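Local structure of dihydrofolate reductase, putative (6DRS) at residues K21-N29 with C195-L206; Y67-G78 with R95-K106. The protein probably catalyses the NADPH-dependent reduction of dihydrofolate to tetrahydrofolate, as dihydrofolate reductases do, and binds an antifolate inhibitor together with NADP. One frame throughout, in Å; residues are numbered along the deposited sequence.

Interaction 1. Residues K21-N29 with C195-L206; sequences KTLLGIGLN and CDTFFPIDEELL. With NAP (NADP nicotinamide-adenine-dinucleotide phosphate), chain H.
Asp196 turns its carboxylate to the backbone N of Asn29, just beyond strand 22-27, by setting CG between its own backbone N and carbonyl carbon (chi1 50°), and Glu203 reaches the start of that strand by folding back at chi2 (-63°). Between these two anchors the segments pair as antiparallel strands interrupted by classic beta bulges, at an edge of the central sheet of the dihydrofolate reductase fold. Phe199 N donates to Leu24 O. Further on, Ile26 N and Gly27 N both converge on Thr197 O from the same face of its plane, the first at 2.9 Å, while Gly27 O in turn accepts from Asp196 N and Thr197 N. Each of these two carbonyls is thus gripped twice. Asp196 OD2 takes the Asn29 N-H on its syn side at 2.7 Å, almost straight at 168°, and OD1 receives the hydroxyl of Thr197, so both carboxylate oxygens are engaged. At the other end Glu203 OE1 accepts from Thr22 N at 2.9 Å, and a water donating to Asp202 OD2 and Phe199 O accepts from Leu24 N. Apolar groups fill in between: Leu23 lays CD1 over one face of the Phe198 ring, and Leu24 sets CG against Asp202 CB while its CB meets that of Phe199. The sulfur of Cys195 lies 3.5 Å from Gly25 CA. The bulged end also forms part of the cofactor pocket. Gly27 lies beside the nicotinamide ribose, with its CA 3.5 Å from NADP O3D, and the carboxamide nitrogen N7N of NADP donates to Ile26 O at 3.1 Å.

Interaction 2. Residues Y67-G78 with R95-K106; sequences YDSVPKSLRPLG and RVAEELKEKRAK. With SO4 (sulfate ion), chain E.
A salt-bridge network of Asp68, Arg75, Arg95 and Glu99, joined by the hydroxyl of Tyr67, fastens the end of helix 64-69 and the loop after it to one side of helix 89-116, with Tyr67 and Val96 also resting on strand 81-85. Glu99 is central. Arg75 takes its carboxylate side-on, NE to OE1 at 2.9 Å and NH2 to OE2 at 2.8 Å; both bonds are nearly straight and lie in the guanidinium plane, yet they meet the carboxylate from above its own plane, the two groups being turned 50° apart. The hydroxyl of Tyr67 donates to Glu99 OE1; the modelled 2.5 Å is very short and its exact length doubtful. Arg95 NH1 comes to OE2 from the face opposite Arg75. Bent at chi3 (66°), Arg95 also carries NH2 to the syn lone pair of Asp68 OD1 at 2.8 Å. Besides Glu99, Val70 O, which accepts from NH1, and Lys72 CA, over one face, hold the Arg75 guanidinium flat; Arg75 CD lies over the Tyr67 ring near its rim. Farther along helix 89-116, Leu100 is met by Pro76 of the loop, which follows a cis peptide bond and packs CG and CD against its backbone and CB. Lys103, bent at chi2, runs past Pro76 O and delivers NZ to O4 of a sulfate, probably from the crystallisation liquor, at 2.7 Å; two waters link NZ to Ser73 O and Leu74 O. Arg75 NH2 and Arg95 NH1, 3.3 Å apart, share Glu99 OE2, whose negative charge probably makes their close approach tolerable. Four donor groups from three residues on one buried carboxylate, the arginines above all, would be expected to fix its rotation and keep it ionised.

Overall arrangement
Both contacts are partly buried and lie away from the middle of the chain, their centres 28 Å apart and their nearest atoms about 7 Å apart without touching. They hold different elements. Interaction 1 extends the central sheet by strand pairing, so main-chain hydrogen bonds carry most of it and side-chain carboxylates serve its ends. Interaction 2 docks the end of a helix and the loop after it on a second helix, and its bonding comes mainly from charged side chains, with apolar packing by Pro76, Leu100, Tyr67 and Val96 alongside. Each borders the ligand sites differently: 21-29 with 195-206 meets the nicotinamide end of NADP directly, whereas in 67-78 with 95-106 Leu77, turned away from the helix, touches the inhibitor.

Interaction 1. Residues K21-N29 with C195-L206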
loop_
_atom_site.group_PDB
_atom_site.type_symbol
_atom_site.label_atom_id
_atom_site.label_comp_id
_atom_site.label_asym_id
_atom_site.label_seq_id
_atom_site.Cartn_x
_atom_site.Cartn_y
_atom_site.Cartn_z
ATOM N N LYS A 21 -3.866 -6.102 24.856
ATOM C CA LYS A 21 -4.564 -6.222 23.559
ATOM C C LYS A 21 -3.651 -6.907 22.544
ATOM O O LYS A 21 -2.446 -6.986 22.752
ATOM C CB LYS A 21 -4.974 -4.842 23.042
ATOM C CG LYS A 21 -3.853 -3.821 22.951
ATOM C CD LYS A 21 -4.345 -2.456 22.562
ATOM C CE LYS A 21 -3.246 -1.420 22.618
ATOM N NZ LYS A 21 -3.767 -0.067 22.307
ATOM N N THR A 22 -4.227 -7.426 21.468
ATOM C CA THR A 22 -3.424 -7.845 20.344
ATOM C C THR A 22 -3.026 -6.609 19.532
ATOM O O THR A 22 -3.892 -5.864 19.047
ATOM C CB THR A 22 -4.182 -8.827 19.455
ATOM O OG1 THR A 22 -4.523 -9.929 20.298
ATOM C CG2 THR A 22 -3.364 -9.303 18.274
ATOM N N LEU A 23 -1.722 -6.388 19.402
ATOM C CA LEU A 23 -1.185 -5.344 18.516
ATOM C C LEU A 23 -1.074 -5.924 17.096
ATOM O O LEU A 23 -1.059 -7.172 16.908
ATOM C CB LEU A 23 0.194 -4.909 19.025
ATOM C CG LEU A 23 0.216 -4.173 20.363
ATOM C CD1 LEU A 23 1.644 -3.988 20.857
ATOM C CD2 LEU A 23 -0.513 -2.833 20.282
ATOM N N LEU A 24 -1.010 -5.019 16.110
ATOM C CA LEU A 24 -0.854 -5.401 14.691
ATOM C C LEU A 24 0.484 -4.835 14.184
ATOM O O LEU A 24 0.595 -3.642 13.894
ATOM C CB LEU A 24 -2.047 -4.854 13.898
ATOM C CG LEU A 24 -3.424 -5.427 14.263
ATOM C CD1 LEU A 24 -4.497 -4.776 13.407
ATOM C CD2 LEU A 24 -3.461 -6.950 14.110
ATOM N N GLY A 25 1.509 -5.676 14.167
ATOM C CA GLY A 25 2.838 -5.210 13.848
ATOM C C GLY A 25 2.989 -5.094 12.339
ATOM O O GLY A 25 2.507 -5.975 11.605
ATOM N N ILE A 26 3.653 -4.032 11.884
ATOM C CA ILE A 26 3.769 -3.741 10.443
ATOM C C ILE A 26 5.230 -3.512 10.038
ATOM O O ILE A 26 5.542 -3.701 8.869
ATOM C CB ILE A 26 2.858 -2.570 10.021
ATOM C CG1 ILE A 26 3.306 -1.252 10.655
ATOM C CG2 ILE A 26 1.393 -2.902 10.303
ATOM C CD1 ILE A 26 2.778 -0.025 9.964
ATOM N N GLY A 27 6.120 -3.172 10.975
ATOM C CA GLY A 27 7.484 -2.784 10.603
ATOM C C GLY A 27 8.507 -3.014 11.709
ATOM O O GLY A 27 8.171 -3.019 12.908
ATOM N N LEU A 28 9.759 -3.189 11.310
ATOM C CA LEU A 28 10.902 -3.338 12.234
ATOM C C LEU A 28 12.129 -2.729 11.548
ATOM O O LEU A 28 12.470 -3.148 10.441
ATOM C CB LEU A 28 11.154 -4.833 12.496
ATOM C CG LEU A 28 12.441 -5.165 13.276
ATOM C CD1 LEU A 28 12.345 -4.745 14.741
ATOM C CD2 LEU A 28 12.816 -6.645 13.135
ATOM N N ASN A 29 12.787 -1.782 12.216
ATOM C CA ASN A 29 14.110 -1.274 11.752
ATOM C C ASN A 29 13.981 -0.681 10.335
ATOM O O ASN A 29 14.826 -0.939 9.483
ATOM C CB ASN A 29 15.184 -2.369 11.819
ATOM C CG ASN A 29 15.650 -2.700 13.232
ATOM O OD1 ASN A 29 15.666 -1.825 14.103
ATOM N ND2 ASN A 29 16.018 -3.959 13.464
ATOM N N CYS A 195 8.356 -6.322 16.151
ATOM C CA CYS A 195 7.974 -5.138 15.375
ATOM C C CYS A 195 8.232 -3.871 16.206
ATOM O O CYS A 195 8.016 -3.898 17.417
ATOM C CB CYS A 195 6.489 -5.197 15.038
ATOM S SG CYS A 195 6.050 -6.614 13.993
ATOM N N ASP A 196 8.691 -2.777 15.600
ATOM C CA ASP A 196 8.803 -1.501 16.348
ATOM C C ASP A 196 7.736 -0.531 15.841
ATOM O O ASP A 196 7.577 0.573 16.387
ATOM C CB ASP A 196 10.197 -0.869 16.264
ATOM C CG ASP A 196 10.744 -0.756 14.846
ATOM O OD1 ASP A 196 9.939 -0.609 13.926
ATOM O OD2 ASP A 196 11.970 -0.847 14.669
ATOM N N THR A 197 7.007 -0.947 14.797
ATOM C CA THR A 197 5.956 -0.094 14.192
ATOM C C THR A 197 4.674 -0.920 14.084
ATOM O O THR A 197 4.742 -2.073 13.688
ATOM C CB THR A 197 6.412 0.444 12.828
ATOM O OG1 THR A 197 7.776 0.852 12.959
ATOM C CG2 THR A 197 5.548 1.582 12.325
ATOM N N PHE A 198 3.541 -0.311 14.456
ATOM C CA PHE A 198 2.243 -0.976 14.568
ATOM C C PHE A 198 1.191 -0.148 13.826
ATOM O O PHE A 198 1.286 1.089 13.743
ATOM C CB PHE A 198 1.866 -1.171 16.047
ATOM C CG PHE A 198 2.986 -1.777 16.856
ATOM C CD1 PHE A 198 3.975 -0.974 17.416
ATOM C CD2 PHE A 198 3.089 -3.152 17.019
ATOM C CE1 PHE A 198 5.045 -1.537 18.110
ATOM C CE2 PHE A 198 4.151 -3.709 17.721
ATOM C CZ PHE A 198 5.130 -2.905 18.265
ATOM N N PHE A 199 0.172 -0.834 13.315
ATOM C CA PHE A 199 -1.036 -0.167 12.853
ATOM C C PHE A 199 -1.634 0.657 14.006
ATOM O O PHE A 199 -1.554 0.250 15.142
ATOM C CB PHE A 199 -1.986 -1.205 12.244
ATOM C CG PHE A 199 -2.877 -0.636 11.169
ATOM C CD1 PHE A 199 -2.344 -0.170 9.975
ATOM C CD2 PHE A 199 -4.245 -0.541 11.359
ATOM C CE1 PHE A 199 -3.160 0.380 8.991
ATOM C CE2 PHE A 199 -5.060 0.015 10.379
ATOM C CZ PHE A 199 -4.516 0.481 9.200
ATOM N N PRO A 200 -2.187 1.834 13.719
ATOM C CA PRO A 200 -2.630 2.784 14.740
ATOM C C PRO A 200 -3.934 2.376 15.451
ATOM O O PRO A 200 -4.314 3.001 16.458
ATOM C CB PRO A 200 -2.839 4.137 14.032
ATOM C CG PRO A 200 -2.177 3.960 12.673
ATOM C CD PRO A 200 -2.199 2.474 12.388
ATOM N N ILE A 201 -4.629 1.368 14.940
ATOM C CA ILE A 201 -5.841 0.825 15.563
ATOM C C ILE A 201 -5.682 -0.686 15.446
ATOM O O ILE A 201 -4.957 -1.146 14.548
ATOM C CB ILE A 201 -7.123 1.339 14.862
ATOM C CG1 ILE A 201 -7.127 1.025 13.362
ATOM C CG2 ILE A 201 -7.320 2.833 15.123
ATOM C CD1 ILE A 201 -8.454 1.271 12.664
ATOM N N ASP A 202 -6.305 -1.443 16.345
ATOM C CA ASP A 202 -6.101 -2.894 16.365
ATOM C C ASP A 202 -7.381 -3.574 16.852
ATOM O O ASP A 202 -7.963 -4.401 16.156
ATOM C CB ASP A 202 -4.912 -3.305 17.242
ATOM C CG ASP A 202 -4.669 -2.361 18.415
ATOM O OD1 ASP A 202 -5.640 -2.083 19.169
ATOM O OD2 ASP A 202 -3.515 -1.879 18.556
ATOM N N GLU A 203 -7.790 -3.221 18.057
ATOM C CA GLU A 203 -8.879 -3.900 18.719
ATOM C C GLU A 203 -10.198 -3.483 18.061
ATOM O O GLU A 203 -11.105 -4.309 17.893
ATOM C CB GLU A 203 -8.838 -3.612 20.224
ATOM C CG GLU A 203 -7.786 -4.436 20.966
ATOM C CD GLU A 203 -7.976 -5.953 20.957
ATOM O OE1 GLU A 203 -6.967 -6.693 21.091
ATOM O OE2 GLU A 203 -9.134 -6.403 20.813
ATOM N N GLU A 204 -10.261 -2.234 17.618
ATOM C CA GLU A 204 -11.483 -1.749 17.055
ATOM C C GLU A 204 -11.803 -2.459 15.727
ATOM O O GLU A 204 -12.976 -2.553 15.383
ATOM C CB GLU A 204 -11.536 -0.223 17.100
ATOM C CG GLU A 204 -10.764 0.466 16.002
ATOM C CD GLU A 204 -10.460 1.918 16.344
ATOM O OE1 GLU A 204 -9.857 2.162 17.434
ATOM O OE2 GLU A 204 -10.834 2.816 15.529
ATOM N N LEU A 205 -10.797 -2.996 15.015
ATOM C CA LEU A 205 -11.031 -3.833 13.832
ATOM C C LEU A 205 -11.359 -5.268 14.254
ATOM O O LEU A 205 -12.282 -5.871 13.731
ATOM C CB LEU A 205 -9.780 -3.854 12.949
ATOM C CG LEU A 205 -9.272 -2.496 12.477
ATOM C CD1 LEU A 205 -7.968 -2.663 11.715
ATOM C CD2 LEU A 205 -10.326 -1.784 11.634
ATOM N N LEU A 206 -10.580 -5.827 15.168
ATOM C CA LEU A 206 -10.771 -7.236 15.509
ATOM C C LEU A 206 -12.108 -7.414 16.260
ATOM O O LEU A 206 -12.708 -8.482 16.174
ATOM C CB LEU A 206 -9.556 -7.777 16.284
ATOM C CG LEU A 206 -8.179 -7.565 15.643
ATOM C CD1 LEU A 206 -7.054 -7.657 16.673
ATOM C CD2 LEU A 206 -7.919 -8.515 14.471
HETATM P PA NAP H . 5.887 6.678 7.781
HETATM O O1A NAP H . 6.089 5.816 6.566
HETATM O O2A NAP H . 4.603 7.089 8.406
HETATM O O5B NAP H . 6.772 8.024 7.567
HETATM C C5B NAP H . 7.064 8.971 8.613
HETATM C C4B NAP H . 7.576 10.204 7.897
HETATM O O4B NAP H . 6.523 10.750 7.098
HETATM C C3B NAP H . 7.978 11.343 8.821
HETATM O O3B NAP H . 9.336 11.181 9.262
HETATM C C2B NAP H . 7.803 12.549 7.917
HETATM O O2B NAP H . 8.838 12.574 6.937
HETATM C C1B NAP H . 6.578 12.185 7.099
HETATM N N9A NAP H . 5.366 12.669 7.735
HETATM C C8A NAP H . 4.677 11.900 8.594
HETATM N N7A NAP H . 3.597 12.574 9.040
HETATM C C5A NAP H . 3.583 13.791 8.453
HETATM C C6A NAP H . 2.700 14.978 8.507
HETATM N N6A NAP H . 1.615 14.913 9.290
HETATM N N1A NAP H . 2.986 16.075 7.772
HETATM C C2A NAP H . 4.083 16.068 6.993
HETATM N N3A NAP H . 4.936 15.011 6.900
HETATM C C4A NAP H . 4.760 13.857 7.594
HETATM O O3 NAP H . 6.896 6.030 8.902
HETATM P PN NAP H . 6.571 4.953 10.083
HETATM O O1N NAP H . 5.264 5.200 10.711
HETATM O O2N NAP H . 7.850 4.996 10.890
HETATM O O5D NAP H . 6.535 3.574 9.274
HETATM C C5D NAP H . 7.651 3.135 8.540
HETATM C C4D NAP H . 7.723 1.667 8.901
HETATM O O4D NAP H . 6.452 1.079 8.621
HETATM C C3D NAP H . 8.762 0.865 8.154
HETATM O O3D NAP H . 9.260 -0.138 9.078
HETATM C C2D NAP H . 7.952 0.229 7.057
HETATM O O2D NAP H . 8.561 -0.961 6.623
HETATM C C1D NAP H . 6.624 -0.030 7.734
HETATM N N1N NAP H . 5.507 -0.138 6.772
HETATM C C2N NAP H . 4.826 -1.306 6.725
HETATM C C3N NAP H . 3.762 -1.504 5.821
HETATM C C7N NAP H . 3.005 -2.831 5.806
HETATM O O7N NAP H . 2.003 -2.981 5.099
HETATM N N7N NAP H . 3.465 -3.828 6.584
HETATM C C4N NAP H . 3.446 -0.462 4.927
HETATM C C5N NAP H . 4.177 0.725 5.001
HETATM C C6N NAP H . 5.219 0.869 5.920
HETATM P P2B NAP H . 10.154 13.481 7.135
HETATM O O1X NAP H . 10.915 12.864 8.300
HETATM O O2X NAP H . 10.933 13.201 5.866
HETATM O O3X NAP H . 9.491 14.793 7.422
HETATM O O HOH W 1 -2.221 0.464 19.597
HETATM O O HOH W 2 -1.647 -2.451 16.600
#

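Interaction 2. Residues Y67-G78 with R95-K106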
loop_
_atom_site.group_PDB
_atom_site.type_symbol
_atom_site.label_atom_id
_atom_site.label_comp_id
_atom_site.label_asym_id
_atom_site.label_seq_id
_atom_site.Cartn_x
_atom_site.Cartn_y
_atom_site.Cartn_z
ATOM N N TYR A 67 8.564 5.497 1.785
ATOM C CA TYR A 67 9.292 5.687 0.516
ATOM C C TYR A 67 10.712 5.120 0.631
ATOM O O TYR A 67 11.143 4.346 -0.214
ATOM C CB TYR A 67 9.295 7.147 0.068
ATOM C CG TYR A 67 10.012 7.352 -1.244
ATOM C CD1 TYR A 67 9.393 7.063 -2.457
ATOM C CD2 TYR A 67 11.310 7.847 -1.283
ATOM C CE1 TYR A 67 10.041 7.267 -3.668
ATOM C CE2 TYR A 67 11.981 8.028 -2.486
ATOM C CZ TYR A 67 11.336 7.759 -3.684
ATOM O OH TYR A 67 11.979 7.966 -4.872
ATOM N N ASP A 68 11.420 5.490 1.701
ATOM C CA ASP A 68 12.833 5.089 1.885
ATOM C C ASP A 68 12.948 3.573 2.064
ATOM O O ASP A 68 13.949 2.994 1.673
ATOM C CB ASP A 68 13.486 5.863 3.031
ATOM C CG ASP A 68 13.805 7.301 2.671
ATOM O OD1 ASP A 68 13.748 7.623 1.469
ATOM O OD2 ASP A 68 14.103 8.097 3.599
ATOM N N SER A 69 11.918 2.937 2.617
ATOM C CA SER A 69 11.927 1.497 2.871
ATOM C C SER A 69 11.985 0.688 1.577
ATOM O O SER A 69 12.434 -0.465 1.617
ATOM C CB SER A 69 10.757 1.062 3.694
ATOM O OG SER A 69 9.565 1.055 2.934
ATOM N N VAL A 70 11.524 1.260 0.459
ATOM C CA VAL A 70 11.648 0.567 -0.829
ATOM C C VAL A 70 13.095 0.708 -1.300
ATOM O O VAL A 70 13.621 1.807 -1.271
ATOM C CB VAL A 70 10.711 1.168 -1.894
ATOM C CG1 VAL A 70 10.601 0.250 -3.098
ATOM C CG2 VAL A 70 9.336 1.488 -1.335
ATOM N N PRO A 71 13.710 -0.378 -1.775
ATOM C CA PRO A 71 15.088 -0.330 -2.310
ATOM C C PRO A 71 15.204 0.722 -3.424
ATOM O O PRO A 71 14.251 0.908 -4.177
ATOM C CB PRO A 71 15.356 -1.735 -2.882
ATOM C CG PRO A 71 14.318 -2.621 -2.227
ATOM C CD PRO A 71 13.132 -1.714 -1.968
ATOM N N LYS A 72 16.338 1.413 -3.518
ATOM C CA LYS A 72 16.370 2.668 -4.292
ATOM C C LYS A 72 16.137 2.404 -5.792
ATOM O O LYS A 72 15.574 3.259 -6.508
ATOM C CB LYS A 72 17.685 3.424 -4.078
ATOM C CG LYS A 72 17.745 4.783 -4.757
ATOM C CD LYS A 72 18.927 5.613 -4.332
ATOM C CE LYS A 72 20.179 5.323 -5.129
ATOM N NZ LYS A 72 21.198 6.378 -4.907
ATOM N N SER A 73 16.586 1.236 -6.256
ATOM C CA SER A 73 16.560 0.880 -7.664
ATOM C C SER A 73 15.126 0.577 -8.114
ATOM O O SER A 73 14.832 0.712 -9.294
ATOM C CB SER A 73 17.463 -0.295 -7.926
ATOM O OG SER A 73 17.049 -1.394 -7.126
ATOM N N LEU A 74 14.266 0.163 -7.175
ATOM C CA LEU A 74 12.880 -0.133 -7.453
ATOM C C LEU A 74 12.036 1.132 -7.270
ATOM O O LEU A 74 10.844 1.125 -7.525
ATOM C CB LEU A 74 12.395 -1.246 -6.515
ATOM C CG LEU A 74 12.917 -2.661 -6.781
ATOM C CD1 LEU A 74 11.880 -3.693 -6.353
ATOM C CD2 LEU A 74 13.291 -2.883 -8.244
ATOM N N ARG A 75 12.611 2.244 -6.862
ATOM C CA ARG A 75 11.696 3.337 -6.588
ATOM C C ARG A 75 12.040 4.569 -7.449
ATOM O O ARG A 75 13.175 4.670 -7.936
ATOM C CB ARG A 75 11.661 3.606 -5.081
ATOM C CG ARG A 75 12.672 4.640 -4.614
ATOM C CD ARG A 75 12.885 4.592 -3.121
ATOM N NE ARG A 75 14.065 5.404 -2.877
ATOM C CZ ARG A 75 14.979 5.166 -1.944
ATOM N NH1 ARG A 75 14.890 4.086 -1.185
ATOM N NH2 ARG A 75 15.980 6.016 -1.782
ATOM N N PRO A 76 11.094 5.505 -7.653
ATOM C CA PRO A 76 9.662 5.382 -7.268
ATOM C C PRO A 76 9.000 4.181 -7.965
ATOM O O PRO A 76 9.451 3.752 -9.015
ATOM C CB PRO A 76 9.007 6.704 -7.707
ATOM C CG PRO A 76 10.166 7.626 -8.038
ATOM C CD PRO A 76 11.247 6.680 -8.506
ATOM N N LEU A 77 7.994 3.587 -7.333
ATOM C CA LEU A 77 7.449 2.296 -7.794
ATOM C C LEU A 77 6.696 2.493 -9.129
ATOM O O LEU A 77 5.895 3.435 -9.283
ATOM C CB LEU A 77 6.523 1.786 -6.681
ATOM C CG LEU A 77 7.236 1.170 -5.469
ATOM C CD1 LEU A 77 6.222 0.865 -4.381
ATOM C CD2 LEU A 77 7.962 -0.112 -5.869
ATOM N N GLY A 78 6.963 1.628 -10.099
ATOM C CA GLY A 78 6.492 1.843 -11.457
ATOM C C GLY A 78 4.987 1.664 -11.621
ATOM O O GLY A 78 4.316 0.865 -10.920
ATOM N N ARG A 95 15.706 14.982 -4.159
ATOM C CA ARG A 95 16.179 13.592 -4.187
ATOM C C ARG A 95 15.170 12.716 -4.959
ATOM O O ARG A 95 15.565 11.802 -5.686
ATOM C CB ARG A 95 16.446 13.098 -2.758
ATOM C CG ARG A 95 16.836 11.628 -2.653
ATOM C CD ARG A 95 17.146 11.212 -1.224
ATOM N NE ARG A 95 16.004 11.247 -0.321
ATOM C CZ ARG A 95 15.230 10.202 -0.067
ATOM N NH1 ARG A 95 15.437 9.060 -0.705
ATOM N NH2 ARG A 95 14.284 10.295 0.851
ATOM N N VAL A 96 13.873 12.969 -4.773
ATOM C CA VAL A 96 12.828 12.162 -5.462
ATOM C C VAL A 96 12.938 12.423 -6.979
ATOM O O VAL A 96 13.008 11.462 -7.779
ATOM C CB VAL A 96 11.426 12.454 -4.891
ATOM C CG1 VAL A 96 10.310 12.004 -5.827
ATOM C CG2 VAL A 96 11.243 11.855 -3.494
ATOM N N ALA A 97 13.076 13.713 -7.347
ATOM C CA ALA A 97 13.242 14.124 -8.757
ATOM C C ALA A 97 14.399 13.345 -9.366
ATOM O O ALA A 97 14.314 12.853 -10.486
ATOM C CB ALA A 97 13.454 15.609 -8.863
ATOM N N GLU A 98 15.448 13.164 -8.579
ATOM C CA GLU A 98 16.621 12.484 -9.078
ATOM C C GLU A 98 16.308 11.003 -9.291
ATOM O O GLU A 98 16.691 10.425 -10.315
ATOM C CB GLU A 98 17.761 12.673 -8.084
ATOM C CG GLU A 98 19.145 12.568 -8.692
ATOM C CD GLU A 98 20.230 12.683 -7.628
ATOM O OE1 GLU A 98 20.242 13.714 -6.896
ATOM O OE2 GLU A 98 21.040 11.736 -7.509
ATOM N N GLU A 99 15.642 10.394 -8.310
ATOM C CA GLU A 99 15.344 8.953 -8.344
ATOM C C GLU A 99 14.336 8.657 -9.468
ATOM O O GLU A 99 14.485 7.685 -10.218
ATOM C CB GLU A 99 14.891 8.473 -6.956
ATOM C CG GLU A 99 16.033 8.360 -5.946
ATOM C CD GLU A 99 15.604 8.140 -4.498
ATOM O OE1 GLU A 99 14.396 7.996 -4.243
ATOM O OE2 GLU A 99 16.474 8.131 -3.615
ATOM N N LEU A 100 13.333 9.514 -9.602
ATOM C CA LEU A 100 12.381 9.438 -10.753
ATOM C C LEU A 100 13.120 9.402 -12.106
ATOM O O LEU A 100 12.868 8.522 -12.940
ATOM C CB LEU A 100 11.414 10.626 -10.663
ATOM C CG LEU A 100 10.328 10.658 -11.738
ATOM C CD1 LEU A 100 9.624 9.314 -11.831
ATOM C CD2 LEU A 100 9.327 11.780 -11.453
ATOM N N LYS A 101 14.057 10.328 -12.309
ATOM C CA LYS A 101 14.835 10.434 -13.561
ATOM C C LYS A 101 15.614 9.136 -13.836
ATOM O O LYS A 101 15.718 8.688 -14.989
ATOM C CB LYS A 101 15.757 11.659 -13.497
ATOM C CG LYS A 101 16.573 11.944 -14.751
ATOM C CD LYS A 101 17.484 13.148 -14.631
ATOM C CE LYS A 101 18.224 13.398 -15.926
ATOM N NZ LYS A 101 18.869 14.739 -15.954
ATOM N N GLU A 102 16.200 8.548 -12.801
ATOM C CA GLU A 102 16.917 7.271 -12.961
ATOM C C GLU A 102 15.908 6.175 -13.353
ATOM O O GLU A 102 16.162 5.294 -14.211
ATOM C CB GLU A 102 17.659 7.005 -11.640
ATOM C CG GLU A 102 18.616 5.819 -11.632
ATOM C CD GLU A 102 19.291 5.463 -12.942
ATOM O OE1 GLU A 102 19.895 6.374 -13.568
ATOM O OE2 GLU A 102 19.214 4.272 -13.337
ATOM N N LYS A 103 14.743 6.220 -12.703
ATOM C CA LYS A 103 13.687 5.223 -12.941
ATOM C C LYS A 103 13.207 5.323 -14.401
ATOM O O LYS A 103 13.072 4.317 -15.128
ATOM C CB LYS A 103 12.562 5.463 -11.928
ATOM C CG LYS A 103 11.364 4.530 -12.007
ATOM C CD LYS A 103 11.617 3.128 -11.502
ATOM C CE LYS A 103 10.354 2.293 -11.538
ATOM N NZ LYS A 103 10.648 0.842 -11.580
ATOM N N ARG A 104 12.971 6.558 -14.829
ATOM C CA ARG A 104 12.532 6.831 -16.225
ATOM C C ARG A 104 13.523 6.194 -17.193
ATOM O O ARG A 104 13.110 5.544 -18.169
ATOM C CB ARG A 104 12.462 8.338 -16.457
ATOM C CG ARG A 104 11.293 8.977 -15.745
ATOM C CD ARG A 104 10.326 9.478 -16.785
ATOM N NE ARG A 104 9.413 10.355 -16.067
ATOM C CZ ARG A 104 8.328 9.897 -15.474
ATOM N NH1 ARG A 104 8.063 8.600 -15.545
ATOM N NH2 ARG A 104 7.525 10.721 -14.829
ATOM N N ALA A 105 14.811 6.346 -16.860
ATOM C CA ALA A 105 15.900 5.808 -17.666
ATOM C C ALA A 105 15.816 4.286 -17.724
ATOM O O ALA A 105 15.907 3.703 -18.800
ATOM C CB ALA A 105 17.227 6.267 -17.112
ATOM N N LYS A 106 15.653 3.640 -16.576
ATOM C CA LYS A 106 15.497 2.171 -16.565
ATOM C C LYS A 106 14.269 1.778 -17.397
ATOM O O LYS A 106 14.325 0.874 -18.219
ATOM C CB LYS A 106 15.323 1.635 -15.139
ATOM C CG LYS A 106 16.521 1.803 -14.218
ATOM C CD LYS A 106 16.623 0.684 -13.203
ATOM C CE LYS A 106 17.057 1.138 -11.825
ATOM N NZ LYS A 106 18.374 1.821 -11.845
HETATM S S SO4 E . 7.942 -1.381 -12.852
HETATM O O1 SO4 E . 7.825 -2.822 -12.525
HETATM O O2 SO4 E . 6.626 -0.887 -13.319
HETATM O O3 SO4 E . 8.950 -1.176 -13.924
HETATM O O4 SO4 E . 8.356 -0.653 -11.629
HETATM O O HOH W 3 13.152 -0.231 -11.098
HETATM O O HOH W 4 9.341 -0.381 -9.001
HETATM O O HOH W 5 15.360 5.361 -9.176
#